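PDB 1XMX: Card1 endonuclease domain-containing protein from Vibrio cholerae, which is of unknown function but probably binds nucleic acid, carrying a domain of the Card1 endonuclease family within the PD-(D/E)XK clan. Local coordinates for residues Val138-Thr143 against Val299-Leu304; Asp320-Leu325 against Thr353-Leu358. All blocks are in the same frame, centred on the assembly; numbering follows the deposited sequence.

Interaction 1 (Val138-Thr143 against Val299-Leu304); sequences VQDRIT and VVNNKL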
loop_
_atom_site.group_PDB
_atom_site.type_symbol
_atom_site.label_atom_id
_atom_site.label_comp_id
_atom_site.label_asym_id
_atom_site.label_seq_id
_atom_site.Cartn_x
_atom_site.Cartn_y
_atom_site.Cartn_z
ATOM N N VAL A 138 5.315 -1.102 -17.489
ATOM C CA VAL A 138 6.404 -1.016 -16.508
ATOM C C VAL A 138 6.406 -2.190 -15.547
ATOM O O VAL A 138 5.355 -2.575 -15.059
ATOM C CB VAL A 138 6.310 0.281 -15.730
ATOM C CG1 VAL A 138 7.441 0.345 -14.663
ATOM C CG2 VAL A 138 6.393 1.490 -16.748
ATOM N N GLN A 139 7.572 -2.786 -15.273
ATOM C CA GLN A 139 7.565 -3.965 -14.405
ATOM C C GLN A 139 7.175 -3.502 -13.014
ATOM O O GLN A 139 7.279 -2.306 -12.717
ATOM C CB GLN A 139 8.951 -4.603 -14.358
ATOM C CG GLN A 139 9.357 -5.198 -15.693
ATOM C CD GLN A 139 10.659 -5.934 -15.607
ATOM O OE1 GLN A 139 11.427 -5.746 -14.675
ATOM N NE2 GLN A 139 10.894 -6.817 -16.556
ATOM N N ASP A 140 6.835 -4.461 -12.150
ATOM C CA ASP A 140 6.299 -4.232 -10.827
ATOM C C ASP A 140 7.340 -4.629 -9.800
ATOM O O ASP A 140 7.407 -5.774 -9.404
ATOM C CB ASP A 140 5.020 -5.070 -10.673
ATOM C CG ASP A 140 3.924 -4.627 -11.659
ATOM O OD1 ASP A 140 3.901 -3.418 -11.867
ATOM O OD2 ASP A 140 3.149 -5.456 -12.233
ATOM N N ARG A 141 8.150 -3.669 -9.365
ATOM C CA ARG A 141 9.356 -3.917 -8.564
ATOM C C ARG A 141 9.396 -3.152 -7.245
ATOM O O ARG A 141 9.924 -3.637 -6.249
ATOM C CB ARG A 141 10.597 -3.497 -9.360
ATOM C CG ARG A 141 10.812 -4.263 -10.695
ATOM C CD ARG A 141 10.980 -5.700 -10.465
ATOM N NE ARG A 141 11.248 -6.357 -11.742
ATOM C CZ ARG A 141 11.394 -7.667 -11.895
ATOM N NH1 ARG A 141 11.259 -8.473 -10.848
ATOM N NH2 ARG A 141 11.667 -8.164 -13.109
ATOM N N ILE A 142 8.912 -1.924 -7.247
ATOM C CA ILE A 142 8.883 -1.094 -6.032
ATOM C C ILE A 142 8.144 -1.787 -4.878
ATOM O O ILE A 142 7.151 -2.517 -5.079
ATOM C CB ILE A 142 8.316 0.330 -6.356
ATOM C CG1 ILE A 142 8.815 1.381 -5.354
ATOM C CG2 ILE A 142 6.777 0.343 -6.519
ATOM C CD1 ILE A 142 7.964 2.589 -5.384
ATOM N N THR A 143 8.666 -1.614 -3.655
ATOM C CA THR A 143 8.064 -2.225 -2.482
ATOM C C THR A 143 7.246 -1.225 -1.700
ATOM O O THR A 143 7.320 -0.037 -1.941
ATOM C CB THR A 143 9.144 -2.717 -1.547
ATOM O OG1 THR A 143 9.921 -1.579 -1.140
ATOM C CG2 THR A 143 9.995 -3.740 -2.249
ATOM N N VAL A 299 1.456 -3.555 -2.744
ATOM C CA VAL A 299 1.625 -2.747 -3.955
ATOM C C VAL A 299 1.191 -3.669 -5.108
ATOM O O VAL A 299 1.627 -4.845 -5.186
ATOM C CB VAL A 299 3.106 -2.229 -4.152
ATOM C CG1 VAL A 299 3.219 -1.354 -5.429
ATOM C CG2 VAL A 299 3.567 -1.417 -2.953
ATOM N N VAL A 300 0.395 -3.117 -6.030
ATOM C CA VAL A 300 -0.109 -3.852 -7.159
ATOM C C VAL A 300 -0.039 -2.944 -8.362
ATOM O O VAL A 300 -0.568 -1.860 -8.314
ATOM C CB VAL A 300 -1.603 -4.211 -6.971
ATOM C CG1 VAL A 300 -2.083 -5.100 -8.097
ATOM C CG2 VAL A 300 -1.827 -4.834 -5.523
ATOM N N ASN A 301 0.590 -3.417 -9.450
ATOM C CA ASN A 301 0.803 -2.621 -10.625
ATOM C C ASN A 301 1.389 -1.263 -10.248
ATOM O O ASN A 301 0.937 -0.218 -10.758
ATOM C CB ASN A 301 -0.449 -2.486 -11.497
ATOM C CG ASN A 301 -0.093 -1.963 -12.912
ATOM O OD1 ASN A 301 0.972 -2.236 -13.405
ATOM N ND2 ASN A 301 -0.987 -1.234 -13.534
ATOM N N ASN A 302 2.380 -1.302 -9.353
ATOM C CA ASN A 302 3.079 -0.116 -8.899
ATOM C C ASN A 302 2.192 0.929 -8.180
ATOM O O ASN A 302 2.636 2.062 -8.012
ATOM C CB ASN A 302 3.859 0.549 -10.043
ATOM C CG ASN A 302 5.015 -0.293 -10.524
ATOM O OD1 ASN A 302 5.816 -0.805 -9.724
ATOM N ND2 ASN A 302 5.106 -0.472 -11.847
ATOM N N LYS A 303 0.952 0.548 -7.793
ATOM C CA LYS A 303 0.042 1.392 -6.991
ATOM C C LYS A 303 -0.133 0.822 -5.543
ATOM O O LYS A 303 -0.426 -0.387 -5.361
ATOM C CB LYS A 303 -1.312 1.431 -7.651
ATOM C CG LYS A 303 -1.285 1.783 -9.073
ATOM C CD LYS A 303 -2.654 1.673 -9.724
ATOM C CE LYS A 303 -2.459 1.824 -11.212
ATOM N NZ LYS A 303 -3.727 1.776 -11.889
ATOM N N LEU A 304 0.011 1.685 -4.528
ATOM C CA LEU A 304 -0.148 1.243 -3.102
ATOM C C LEU A 304 -1.600 0.912 -2.853
ATOM O O LEU A 304 -2.475 1.717 -3.182
ATOM C CB LEU A 304 0.288 2.339 -2.131
ATOM C CG LEU A 304 0.267 1.960 -0.644
ATOM C CD1 LEU A 304 1.412 0.946 -0.285
ATOM C CD2 LEU A 304 0.307 3.198 0.222
HETATM O O HOH W 1 8.454 -0.696 -9.762
#

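Interaction 2 (Asp320-Leu325 against Thr353-Leu358); sequences DTLYKL and TRAEDL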
loop_
_atom_site.group_PDB
_atom_site.type_symbol
_atom_site.label_atom_id
_atom_site.label_comp_id
_atom_site.label_asym_id
_atom_site.label_seq_id
_atom_site.Cartn_x
_atom_site.Cartn_y
_atom_site.Cartn_z
ATOM N N ASP A 320 -14.991 8.166 12.173
ATOM C CA ASP A 320 -13.860 8.690 11.418
ATOM C C ASP A 320 -13.203 7.651 10.502
ATOM O O ASP A 320 -12.295 8.001 9.758
ATOM C CB ASP A 320 -12.819 9.352 12.358
ATOM C CG ASP A 320 -11.887 8.332 13.037
ATOM O OD1 ASP A 320 -12.226 7.132 13.074
ATOM O OD2 ASP A 320 -10.806 8.730 13.560
ATOM N N THR A 321 -13.660 6.390 10.569
ATOM C CA THR A 321 -12.985 5.241 9.899
ATOM C C THR A 321 -12.660 5.479 8.388
ATOM O O THR A 321 -11.543 5.258 7.940
ATOM C CB THR A 321 -13.800 3.907 10.073
ATOM O OG1 THR A 321 -13.710 3.468 11.452
ATOM C CG2 THR A 321 -13.251 2.839 9.190
ATOM N N LEU A 322 -13.671 5.915 7.655
ATOM C CA LEU A 322 -13.637 6.071 6.227
ATOM C C LEU A 322 -12.916 7.369 5.781
ATOM O O LEU A 322 -12.207 7.350 4.781
ATOM C CB LEU A 322 -15.059 6.043 5.683
ATOM C CG LEU A 322 -15.753 4.684 5.835
ATOM C CD1 LEU A 322 -17.093 4.855 5.194
ATOM C CD2 LEU A 322 -15.002 3.561 5.097
ATOM N N TYR A 323 -13.141 8.485 6.481
ATOM C CA TYR A 323 -12.376 9.731 6.243
ATOM C C TYR A 323 -10.904 9.556 6.514
ATOM O O TYR A 323 -10.048 10.074 5.768
ATOM C CB TYR A 323 -12.857 10.839 7.154
ATOM C CG TYR A 323 -14.189 11.281 6.825
ATOM C CD1 TYR A 323 -14.478 11.769 5.566
ATOM C CD2 TYR A 323 -15.197 11.201 7.760
ATOM C CE1 TYR A 323 -15.759 12.185 5.237
ATOM C CE2 TYR A 323 -16.455 11.596 7.445
ATOM C CZ TYR A 323 -16.731 12.093 6.189
ATOM O OH TYR A 323 -18.033 12.518 5.936
ATOM N N LYS A 324 -10.617 8.852 7.611
ATOM C CA LYS A 324 -9.250 8.542 7.958
ATOM C C LYS A 324 -8.595 7.597 6.962
ATOM O O LYS A 324 -7.443 7.791 6.605
ATOM C CB LYS A 324 -9.168 7.945 9.348
ATOM C CG LYS A 324 -7.766 7.677 9.773
ATOM C CD LYS A 324 -7.804 6.755 10.990
ATOM C CE LYS A 324 -6.590 6.836 11.861
ATOM N NZ LYS A 324 -5.454 5.988 11.361
ATOM N N LEU A 325 -9.303 6.543 6.551
ATOM C CA LEU A 325 -8.733 5.606 5.548
ATOM C C LEU A 325 -8.380 6.330 4.248
ATOM O O LEU A 325 -7.270 6.200 3.774
ATOM C CB LEU A 325 -9.678 4.429 5.260
ATOM C CG LEU A 325 -9.220 3.301 4.307
ATOM C CD1 LEU A 325 -7.864 2.704 4.693
ATOM C CD2 LEU A 325 -10.308 2.192 4.213
ATOM N N THR A 353 -22.709 4.548 1.140
ATOM C CA THR A 353 -22.761 5.746 0.333
ATOM C C THR A 353 -21.508 6.597 0.570
ATOM O O THR A 353 -20.957 7.160 -0.341
ATOM C CB THR A 353 -24.039 6.495 0.642
ATOM O OG1 THR A 353 -25.160 5.673 0.240
ATOM C CG2 THR A 353 -24.048 7.868 -0.108
ATOM N N ARG A 354 -21.015 6.648 1.784
ATOM C CA ARG A 354 -19.855 7.435 2.051
ATOM C C ARG A 354 -18.566 6.853 1.437
ATOM O O ARG A 354 -17.727 7.614 0.923
ATOM C CB ARG A 354 -19.671 7.570 3.516
ATOM C CG ARG A 354 -18.492 8.376 3.886
ATOM C CD ARG A 354 -18.931 9.391 4.942
ATOM N NE ARG A 354 -18.614 8.934 6.274
ATOM C CZ ARG A 354 -19.226 9.351 7.369
ATOM N NH1 ARG A 354 -20.200 10.241 7.268
ATOM N NH2 ARG A 354 -18.865 8.863 8.547
ATOM N N ALA A 355 -18.386 5.531 1.552
ATOM C CA ALA A 355 -17.284 4.821 0.924
ATOM C C ALA A 355 -17.295 5.049 -0.609
ATOM O O ALA A 355 -16.245 5.286 -1.218
ATOM C CB ALA A 355 -17.316 3.304 1.303
ATOM N N GLU A 356 -18.467 4.986 -1.227
ATOM C CA GLU A 356 -18.606 5.277 -2.637
ATOM C C GLU A 356 -18.199 6.726 -3.008
ATOM O O GLU A 356 -17.387 6.952 -3.915
ATOM C CB GLU A 356 -20.025 4.974 -3.105
ATOM C CG GLU A 356 -20.172 5.069 -4.624
ATOM C CD GLU A 356 -21.627 5.149 -5.128
ATOM O OE1 GLU A 356 -22.579 5.005 -4.315
ATOM O OE2 GLU A 356 -21.810 5.348 -6.356
ATOM N N ASP A 357 -18.724 7.698 -2.265
ATOM C CA ASP A 357 -18.364 9.118 -2.382
ATOM C C ASP A 357 -16.836 9.338 -2.319
ATOM O O ASP A 357 -16.280 10.087 -3.119
ATOM C CB ASP A 357 -19.030 9.915 -1.234
ATOM C CG ASP A 357 -19.007 11.418 -1.477
ATOM O OD1 ASP A 357 -19.113 11.800 -2.675
ATOM O OD2 ASP A 357 -18.878 12.198 -0.486
ATOM N N LEU A 358 -16.191 8.706 -1.347
ATOM C CA LEU A 358 -14.738 8.748 -1.174
ATOM C C LEU A 358 -13.907 7.806 -2.104
ATOM O O LEU A 358 -12.690 7.828 -2.045
ATOM C CB LEU A 358 -14.392 8.399 0.282
ATOM C CG LEU A 358 -14.347 9.510 1.366
ATOM C CD1 LEU A 358 -14.879 10.859 0.907
ATOM C CD2 LEU A 358 -14.907 9.105 2.761
HETATM O O HOH W 2 -15.974 7.743 8.354
#

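Interaction 1 (Val138-Thr143 against Val299-Leu304)
The carboxamide of Asn302 lies against the backbone of Gln139 and Asp140, at a point where a loop from the N-terminal part of the chain meets a beta-hairpin of the Card1-like endonuclease domain. That hairpin joins strand 288-300 to strand 303-310 through a type I' turn, Val300 to Lys303, with Asn301 and Asn302 at its corners, both in left-handed backbone conformations. Asn302 ND2 donates to Gln139 O at 3.0 Å in a nearly straight bond (171°). The acceptor lies in the plane of the amide, whereas the donor stands above the plane of the Gln139 carbonyl. A second bond from ND2 reaches Asp123, so the nitrogen has two acceptors, and together they help fix which way round the amide sits. With CG anti to the carbonyl carbon (chi1 -68°), the Asn302 side chain reaches across to the loop, where CG1 of Val138 packs 3.7 Å from ND2. Beside it, Asp140 turns its carboxylate over the turn backbone, OD1 lying 3.4 Å from Asn301 CA. Near the end of strand 288-300, Ile142 CG2 meets Val299 CG1 at 4.1 Å; the helix 144-150 covers both residues. A water completes the join: water 1 accepts from Ile142 N at 2.8 Å and donates to Asn302 OD1 at 2.6 Å.

Interaction 2 (Asp320-Leu325 against Thr353-Leu358)
Helices 321-333 and 349-358 run side by side here, their short segments nearly parallel at a crossing angle of -16° with axes 10.2 Å apart at closest approach. Leu322 points into the gap between them. Its CD1 lies 4.2 Å from Ala355 CB and also touches the aliphatic CG of Arg354, while its CB meets CD2 of Leu358. Both helices belong to the alpha/beta core of the endonuclease domain: each follows a strand of a parallel run, 303-310, 338-343 and 361-363, in successive right-handed beta-alpha-beta crossovers, and Leu322 also rests on Leu341 of the middle strand. Toward solvent, Tyr323 reaches over the gap. The Arg354 chain leaves with CG anti to the backbone N (chi1 -180°) and then bends at its next two torsions, which lays the guanidinium by the ring. Tyr323 CE2 sits over the centre of the guanidinium, 3.6 Å from Arg354 CZ, with the two planes 31° apart. The phenol oxygen OH is 3.4 Å from Arg354 CD, and on the other part of the ring CD1 packs 3.9 Å from Leu358 CD2. Water 2 bridges the helices, accepting from Leu322 N at 3.0 Å and from Arg354 NH2 at 3.1 Å.

Overall arrangement
Taken together, the two contacts illustrate how chemistry follows position within one fold. The centres of interaction 1 and interaction 2 lie about 25 Å apart and the two do not touch. They are nevertheless connected through the same sheet: strand 303-310 starts in interaction 1, and helix 321-333, which follows it in the chain, supplies one side of interaction 2. Interaction 1 is the more interior, and it joins regions distant in sequence by a single direct amide-to-backbone hydrogen bond, beside an isoleucine-valine contact. Interaction 2 is local to the endonuclease domain, pairing two helices on one sheet through leucine packing below and a tyrosine-arginine overlap at the solvent side. No direct hydrogen bond crosses it. In each, a water spans the two segments from a backbone nitrogen to a side chain.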